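Local atomic coordinates of peptidoglycan hydrolase FlgJ (Sphingomonas sp. A1, PDB entry 3K3T), a protein that probably hydrolyses the peptidoglycan layer so that the flagellar rod can be assembled in the periplasmic space. Residues L27-A32 and D138-V143; W10-K15 and S91-F96. The protein carries 3 engineered substitutions. All blocks are in the same frame, centred on the assembly; numbering follows the deposited sequence.

Both interactions belong to the C-terminal glycosyl hydrolase 73 domain of FlgJ, whose family falls in the lysozyme clan. Their centres lie about 16 Å apart. Interaction 1 packs helix 24-35 against helix 136-145. Interaction 2 packs helix 3-20 against helix 92-105. They are joined through the successive helices 3-20 and 24-35. V28 CG2 lies 3.6 Å from A13 CB, and L27 CD2 lies 3.7 Å from A13 O. L27 CD2 also reaches F96 CE1 at 4.2 Å. The segments alternate along the chain, so the two contacts cross in sequence. Both are packing contacts within the helical body of the domain, interaction 1 being the more buried.

Interaction 1 (L27-A32 and D138-V143); sequences LVAQAA and DKLARV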
ATOM      1  N   LEU A  27       0.868  -6.968  -0.799  1.00 12.51           N
ATOM      2  CA  LEU A  27       0.382  -5.706  -0.230  1.00 12.53           C
ATOM      3  C   LEU A  27       1.410  -5.057   0.692  1.00 12.37           C
ATOM      4  O   LEU A  27       1.570  -3.839   0.686  1.00 11.77           O
ATOM      5  CB  LEU A  27      -0.947  -5.909   0.509  1.00 13.00           C
ATOM      6  CG  LEU A  27      -2.224  -5.873  -0.339  1.00 14.45           C
ATOM      7  CD1 LEU A  27      -2.246  -6.945  -1.410  1.00 16.63           C
ATOM      8  CD2 LEU A  27      -3.441  -6.007   0.561  1.00 15.22           C
ATOM      9  N   VAL A  28       2.103  -5.878   1.478  1.00 12.38           N
ATOM     10  CA  VAL A  28       3.203  -5.394   2.309  1.00 12.47           C
ATOM     11  C   VAL A  28       4.284  -4.736   1.447  1.00 12.33           C
ATOM     12  O   VAL A  28       4.746  -3.634   1.761  1.00 12.42           O
ATOM     13  CB  VAL A  28       3.811  -6.532   3.167  1.00 12.25           C
ATOM     14  CG1 VAL A  28       4.986  -6.022   3.996  1.00 13.25           C
ATOM     15  CG2 VAL A  28       2.743  -7.125   4.078  1.00 12.82           C
ATOM     16  N   ALA A  29       4.668  -5.411   0.362  1.00 12.36           N
ATOM     17  CA  ALA A  29       5.659  -4.884  -0.587  1.00 12.53           C
ATOM     18  C   ALA A  29       5.213  -3.552  -1.175  1.00 12.67           C
ATOM     19  O   ALA A  29       6.004  -2.608  -1.261  1.00 13.07           O
ATOM     20  CB  ALA A  29       5.916  -5.881  -1.702  1.00 12.50           C
ATOM     21  N   GLN A  30       3.945  -3.476  -1.566  1.00 12.57           N
ATOM     22  CA  GLN A  30       3.398  -2.248  -2.156  1.00 12.67           C
ATOM     23  C   GLN A  30       3.479  -1.069  -1.180  1.00 12.97           C
ATOM     24  O   GLN A  30       3.853   0.051  -1.564  1.00 12.76           O
ATOM     25  CB  GLN A  30       1.956  -2.468  -2.617  1.00 12.91           C
ATOM     26  CG  GLN A  30       1.356  -1.266  -3.343  1.00 12.46           C
ATOM     27  CD  GLN A  30      -0.101  -1.456  -3.709  1.00 12.79           C
ATOM     28  OE1 GLN A  30      -0.689  -2.506  -3.451  1.00 13.49           O
ATOM     29  NE2 GLN A  30      -0.693  -0.432  -4.320  1.00 13.44           N
ATOM     30  N   ALA A  31       3.129  -1.331   0.079  1.00 12.85           N
ATOM     31  CA  ALA A  31       3.207  -0.321   1.132  1.00 13.04           C
ATOM     32  C   ALA A  31       4.653   0.066   1.422  1.00 13.26           C
ATOM     33  O   ALA A  31       4.946   1.243   1.631  1.00 13.39           O
ATOM     34  CB  ALA A  31       2.531  -0.819   2.390  1.00 13.04           C
ATOM     35  N   ALA A  32       5.543  -0.927   1.428  1.00 13.44           N
ATOM     36  CA  ALA A  32       6.972  -0.692   1.649  1.00 13.88           C
ATOM     37  C   ALA A  32       7.556   0.231   0.581  1.00 14.03           C
ATOM     38  O   ALA A  32       8.308   1.161   0.895  1.00 14.44           O
ATOM     39  CB  ALA A  32       7.735  -2.020   1.698  1.00 13.87           C
ATOM     40  N   ASP A 138       8.213  -2.962 -12.556  1.00 20.01           N
ATOM     41  CA  ASP A 138       9.550  -3.489 -12.303  1.00 20.32           C
ATOM     42  C   ASP A 138      10.005  -3.219 -10.871  1.00 19.90           C
ATOM     43  O   ASP A 138      10.561  -4.104 -10.215  1.00 20.08           O
ATOM     44  CB  ASP A 138      10.562  -2.904 -13.293  1.00 20.64           C
ATOM     45  CG  ASP A 138      10.483  -3.543 -14.672  1.00 22.49           C
ATOM     46  OD1 ASP A 138       9.753  -4.541 -14.856  1.00 24.01           O
ATOM     47  OD2 ASP A 138      11.175  -3.041 -15.582  1.00 25.43           O
ATOM     48  N   LYS A 139       9.760  -1.998 -10.395  1.00 19.47           N
ATOM     49  CA  LYS A 139      10.164  -1.585  -9.054  1.00 19.12           C
ATOM     50  C   LYS A 139       9.429  -2.393  -7.987  1.00 18.35           C
ATOM     51  O   LYS A 139      10.049  -2.882  -7.041  1.00 17.88           O
ATOM     52  CB  LYS A 139       9.924  -0.083  -8.843  1.00 19.53           C
ATOM     53  CG  LYS A 139      10.947   0.824  -9.519  1.00 21.36           C
ATOM     54  CD  LYS A 139      10.600   2.292  -9.300  1.00 24.13           C
ATOM     55  CE  LYS A 139      11.703   3.207  -9.809  1.00 26.22           C
ATOM     56  NZ  LYS A 139      11.254   4.630  -9.870  1.00 28.03           N
ATOM     57  N   LEU A 140       8.118  -2.547  -8.153  1.00 17.42           N
ATOM     58  CA  LEU A 140       7.318  -3.275  -7.162  1.00 16.89           C
ATOM     59  C   LEU A 140       7.629  -4.768  -7.146  1.00 16.74           C
ATOM     60  O   LEU A 140       7.745  -5.363  -6.074  1.00 16.48           O
ATOM     61  CB  LEU A 140       5.819  -3.025  -7.355  1.00 16.67           C
ATOM     62  CG  LEU A 140       4.863  -3.761  -6.406  1.00 16.26           C
ATOM     63  CD1 LEU A 140       5.199  -3.489  -4.941  1.00 15.41           C
ATOM     64  CD2 LEU A 140       3.414  -3.402  -6.700  1.00 15.58           C
ATOM     65  N   ALA A 141       7.771  -5.363  -8.331  1.00 16.69           N
ATOM     66  CA  ALA A 141       8.134  -6.777  -8.444  1.00 16.82           C
ATOM     67  C   ALA A 141       9.466  -7.070  -7.758  1.00 17.05           C
ATOM     68  O   ALA A 141       9.625  -8.122  -7.130  1.00 16.66           O
ATOM     69  CB  ALA A 141       8.179  -7.214  -9.907  1.00 16.76           C
ATOM     70  N   ARG A 142      10.411  -6.137  -7.872  1.00 17.18           N
ATOM     71  CA  ARG A 142      11.716  -6.293  -7.236  1.00 17.95           C
ATOM     72  C   ARG A 142      11.578  -6.382  -5.717  1.00 17.56           C
ATOM     73  O   ARG A 142      12.267  -7.172  -5.081  1.00 17.47           O
ATOM     74  CB  ARG A 142      12.672  -5.159  -7.623  1.00 18.36           C
ATOM     75  CG  ARG A 142      14.105  -5.385  -7.143  1.00 21.53           C
ATOM     76  CD  ARG A 142      15.081  -4.361  -7.698  1.00 26.02           C
ATOM     77  NE  ARG A 142      16.450  -4.648  -7.266  1.00 30.36           N
ATOM     78  CZ  ARG A 142      17.549  -4.178  -7.852  1.00 31.95           C
ATOM     79  NH1 ARG A 142      18.743  -4.507  -7.374  1.00 33.19           N
ATOM     80  NH2 ARG A 142      17.464  -3.387  -8.917  1.00 33.12           N
ATOM     81  N   VAL A 143      10.685  -5.573  -5.149  1.00 17.25           N
ATOM     82  CA  VAL A 143      10.411  -5.614  -3.710  1.00 17.01           C
ATOM     83  C   VAL A 143       9.702  -6.919  -3.343  1.00 17.13           C
ATOM     84  O   VAL A 143      10.099  -7.599  -2.391  1.00 16.64           O
ATOM     85  CB  VAL A 143       9.575  -4.398  -3.233  1.00 16.90           C
ATOM     86  CG1 VAL A 143       9.331  -4.462  -1.725  1.00 17.15           C
ATOM     87  CG2 VAL A 143      10.276  -3.097  -3.585  1.00 17.06           C
TER
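A29 meets both L140 and V143 with its methyl group. A29 CB lies 3.7 Å from V143 CG1 and 4.1 Å from L140 CD1. This is buried helix-helix packing within the lysozyme-clan domain, joining helix 24-35 to the late helix 136-145. The axes of 27-32 and 138-143 come within 9.0 Å, with 122° between their N-to-C directions. That spacing suits the small alanine side on helix 24-35.

L140 reaches across with one branch. Its CG is anti to the backbone N (chi1 178°), and chi2 of 55° turns CD1 toward the facing helix. CD1 settles against the main chain there, 3.5 Å from Q30 CA and 3.6 Å from Q30 N. It also lies near the CB of Q30. The rest of Q30 extends away from this contact, and its OE1 is hydrogen-bonded to Y99 OH.

V143 uses CG1, the branch anti to its backbone N. This methyl sits against A29 CB and comes 3.8 Å from A29 O. A32 CB, one turn further on, is a looser neighbour of the same CG1 at 4.5 Å.

Helix 118-128 adds A122 and L125 against L140. I144, from helix 136-145, also touches A29.

No hydrogen bond or salt bridge links the two segments. The contact is methyl against methyl and methyl against main chain. Its hold therefore rests on close fit and the exclusion of water.

Interaction 2 (W10-K15 and S91-F96); sequences WPQAAK and SYEQAF
This near-parallel helix pair joins helix 3-20 to the first turns of helix 92-105 in the lysozyme-clan domain. The short axes lie 9.2 Å apart and differ by 21°. S91 is the N-cap of the second helix: its OG accepts from Q94 N at 3.1 Å.

Q12 and F96 make the apolar part. Q12 CB presses on the ring at CD2, 3.4 Å away. The main chain from Q12 C to A13 N lies over one face of the ring, toward its rim. A13 CB is 3.8 Å from F96 CE1.

The side chain of Q12 bends at chi2 (-49°), which brings its amide across the E93 side chain at a slant. OE1 touches E93 CG at 3.5 Å, and the amide and carboxylate planes are only 6° apart. K15 NZ donates to Q12 OE1 at 3.1 Å, tilted from the carbonyl plane. A water donates to both Q12 OE1 and E93 O. An alanine in place of Q12 would probably leave K15 NZ without this acceptor and the water held at E93 O but not at its second anchor.

F96 also meets F54 edge-to-face, and L53 touches it. Helix 24-35 packs on W10, A13 and A14, and its L27 also reaches F96, so the three helices meet around A13 and F96.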
ATOM      1  N   TRP A  10       1.325  -6.546   8.619  1.00 13.66           N
ATOM      2  CA  TRP A  10       1.068  -7.931   8.195  1.00 13.51           C
ATOM      3  C   TRP A  10      -0.385  -8.407   8.360  1.00 13.49           C
ATOM      4  O   TRP A  10      -0.980  -8.881   7.389  1.00 13.00           O
ATOM      5  CB  TRP A  10       2.023  -8.938   8.855  1.00 13.48           C
ATOM      6  CG  TRP A  10       1.646 -10.342   8.482  1.00 13.20           C
ATOM      7  CD1 TRP A  10       0.875 -11.210   9.208  1.00 12.78           C
ATOM      8  CD2 TRP A  10       1.959 -11.012   7.256  1.00 12.63           C
ATOM      9  NE1 TRP A  10       0.716 -12.386   8.522  1.00 12.95           N
ATOM     10  CE2 TRP A  10       1.371 -12.293   7.320  1.00 13.27           C
ATOM     11  CE3 TRP A  10       2.695 -10.659   6.116  1.00 12.84           C
ATOM     12  CZ2 TRP A  10       1.490 -13.225   6.284  1.00 13.69           C
ATOM     13  CZ3 TRP A  10       2.811 -11.586   5.082  1.00 13.61           C
ATOM     14  CH2 TRP A  10       2.213 -12.855   5.178  1.00 14.27           C
ATOM     15  N   PRO A  11      -0.961  -8.297   9.579  1.00 13.68           N
ATOM     16  CA  PRO A  11      -2.297  -8.882   9.735  1.00 13.82           C
ATOM     17  C   PRO A  11      -3.343  -8.169   8.889  1.00 13.92           C
ATOM     18  O   PRO A  11      -4.288  -8.799   8.417  1.00 14.00           O
ATOM     19  CB  PRO A  11      -2.610  -8.686  11.227  1.00 13.88           C
ATOM     20  CG  PRO A  11      -1.307  -8.398  11.873  1.00 14.75           C
ATOM     21  CD  PRO A  11      -0.479  -7.705  10.841  1.00 13.72           C
ATOM     22  N   GLN A  12      -3.167  -6.862   8.703  1.00 13.98           N
ATOM     23  CA  GLN A  12      -4.090  -6.069   7.895  1.00 14.29           C
ATOM     24  C   GLN A  12      -3.922  -6.391   6.416  1.00 14.02           C
ATOM     25  O   GLN A  12      -4.906  -6.487   5.673  1.00 13.89           O
ATOM     26  CB  GLN A  12      -3.880  -4.569   8.141  1.00 14.64           C
ATOM     27  CG  GLN A  12      -3.822  -4.147   9.609  1.00 16.14           C
ATOM     28  CD  GLN A  12      -4.967  -4.696  10.447  1.00 17.79           C
ATOM     29  OE1 GLN A  12      -6.074  -4.911   9.956  1.00 18.20           O
ATOM     30  NE2 GLN A  12      -4.699  -4.920  11.730  1.00 18.72           N
ATOM     31  N   ALA A  13      -2.667  -6.548   5.996  1.00 14.22           N
ATOM     32  CA  ALA A  13      -2.350  -6.935   4.631  1.00 14.37           C
ATOM     33  C   ALA A  13      -2.930  -8.311   4.334  1.00 14.59           C
ATOM     34  O   ALA A  13      -3.498  -8.524   3.265  1.00 14.44           O
ATOM     35  CB  ALA A  13      -0.846  -6.923   4.402  1.00 14.72           C
ATOM     36  N   ALA A  14      -2.805  -9.234   5.292  1.00 14.36           N
ATOM     37  CA  ALA A  14      -3.348 -10.580   5.129  1.00 14.92           C
ATOM     38  C   ALA A  14      -4.864 -10.540   4.971  1.00 15.34           C
ATOM     39  O   ALA A  14      -5.415 -11.198   4.093  1.00 15.35           O
ATOM     40  CB  ALA A  14      -2.951 -11.478   6.300  1.00 14.83           C
ATOM     41  N   LYS A  15      -5.523  -9.748   5.810  1.00 16.00           N
ATOM     42  CA  LYS A  15      -6.977  -9.599   5.764  1.00 16.56           C
ATOM     43  C   LYS A  15      -7.401  -9.084   4.387  1.00 16.37           C
ATOM     44  O   LYS A  15      -8.270  -9.668   3.733  1.00 16.10           O
ATOM     45  CB  LYS A  15      -7.418  -8.633   6.858  1.00 17.11           C
ATOM     46  CG  LYS A  15      -8.869  -8.732   7.293  1.00 19.86           C
ATOM     47  CD  LYS A  15      -8.978  -8.523   8.808  1.00 23.36           C
ATOM     48  CE  LYS A  15      -8.188  -7.302   9.284  1.00 24.57           C
ATOM     49  NZ  LYS A  15      -7.658  -7.440  10.679  1.00 26.34           N
ATOM     50  N   SER A  91      -6.036   4.285  11.853  1.00 17.96           N
ATOM     51  CA  SER A  91      -5.147   3.133  12.053  1.00 17.86           C
ATOM     52  C   SER A  91      -4.747   2.513  10.712  1.00 17.89           C
ATOM     53  O   SER A  91      -5.344   2.830   9.680  1.00 17.60           O
ATOM     54  CB  SER A  91      -5.862   2.066  12.888  1.00 18.01           C
ATOM     55  OG  SER A  91      -7.030   1.602  12.221  1.00 17.99           O
ATOM     56  N   TYR A  92      -3.753   1.620  10.726  1.00 17.68           N
ATOM     57  CA  TYR A  92      -3.455   0.809   9.538  1.00 17.57           C
ATOM     58  C   TYR A  92      -4.641  -0.093   9.198  1.00 17.57           C
ATOM     59  O   TYR A  92      -4.935  -0.316   8.023  1.00 17.37           O
ATOM     60  CB  TYR A  92      -2.186  -0.038   9.717  1.00 17.56           C
ATOM     61  CG  TYR A  92      -0.885   0.735   9.686  1.00 17.91           C
ATOM     62  CD1 TYR A  92      -0.629   1.688   8.695  1.00 18.22           C
ATOM     63  CD2 TYR A  92       0.105   0.490  10.633  1.00 19.50           C
ATOM     64  CE1 TYR A  92       0.576   2.392   8.666  1.00 18.63           C
ATOM     65  CE2 TYR A  92       1.312   1.182  10.613  1.00 19.17           C
ATOM     66  CZ  TYR A  92       1.542   2.129   9.629  1.00 19.50           C
ATOM     67  OH  TYR A  92       2.737   2.811   9.618  1.00 19.95           O
ATOM     68  N   GLU A  93      -5.327  -0.595  10.226  1.00 17.56           N
ATOM     69  CA  GLU A  93      -6.544  -1.386  10.020  1.00 17.93           C
ATOM     70  C   GLU A  93      -7.527  -0.655   9.100  1.00 17.55           C
ATOM     71  O   GLU A  93      -7.978  -1.217   8.107  1.00 17.21           O
ATOM     72  CB  GLU A  93      -7.214  -1.753  11.351  1.00 18.38           C
ATOM     73  CG  GLU A  93      -8.445  -2.653  11.189  1.00 20.78           C
ATOM     74  CD  GLU A  93      -9.003  -3.167  12.510  1.00 24.04           C
ATOM     75  OE1 GLU A  93      -8.302  -3.089  13.541  1.00 26.19           O
ATOM     76  OE2 GLU A  93     -10.151  -3.659  12.512  1.00 26.15           O
ATOM     77  N   GLN A  94      -7.831   0.604   9.414  1.00 17.29           N
ATOM     78  CA  GLN A  94      -8.791   1.371   8.609  1.00 17.35           C
ATOM     79  C   GLN A  94      -8.236   1.666   7.215  1.00 16.55           C
ATOM     80  O   GLN A  94      -8.970   1.618   6.223  1.00 16.51           O
ATOM     81  CB  GLN A  94      -9.190   2.668   9.319  1.00 17.69           C
ATOM     82  CG  GLN A  94     -10.374   3.384   8.668  1.00 19.76           C
ATOM     83  CD  GLN A  94     -10.813   4.621   9.427  1.00 21.82           C
ATOM     84  OE1 GLN A  94     -10.003   5.492   9.752  1.00 21.52           O
ATOM     85  NE2 GLN A  94     -12.111   4.711   9.703  1.00 23.31           N
ATOM     86  N   ALA A  95      -6.942   1.970   7.148  1.00 15.90           N
ATOM     87  CA  ALA A  95      -6.266   2.203   5.875  1.00 15.27           C
ATOM     88  C   ALA A  95      -6.399   1.004   4.933  1.00 15.20           C
ATOM     89  O   ALA A  95      -6.718   1.169   3.753  1.00 15.03           O
ATOM     90  CB  ALA A  95      -4.807   2.540   6.105  1.00 15.18           C
ATOM     91  N   PHE A  96      -6.170  -0.202   5.457  1.00 14.82           N
ATOM     92  CA  PHE A  96      -6.270  -1.415   4.634  1.00 14.80           C
ATOM     93  C   PHE A  96      -7.705  -1.756   4.252  1.00 15.02           C
ATOM     94  O   PHE A  96      -7.943  -2.317   3.179  1.00 15.32           O
ATOM     95  CB  PHE A  96      -5.602  -2.611   5.314  1.00 14.83           C
ATOM     96  CG  PHE A  96      -4.127  -2.700   5.067  1.00 13.95           C
ATOM     97  CD1 PHE A  96      -3.633  -3.395   3.963  1.00 14.39           C
ATOM     98  CD2 PHE A  96      -3.224  -2.094   5.939  1.00 14.95           C
ATOM     99  CE1 PHE A  96      -2.266  -3.486   3.733  1.00 14.75           C
ATOM    100  CE2 PHE A  96      -1.854  -2.174   5.713  1.00 15.01           C
ATOM    101  CZ  PHE A  96      -1.371  -2.873   4.607  1.00 15.00           C
TER
HETATM  102  O   HOH W   1      -7.838  -4.150   7.917  1.00 25.44           O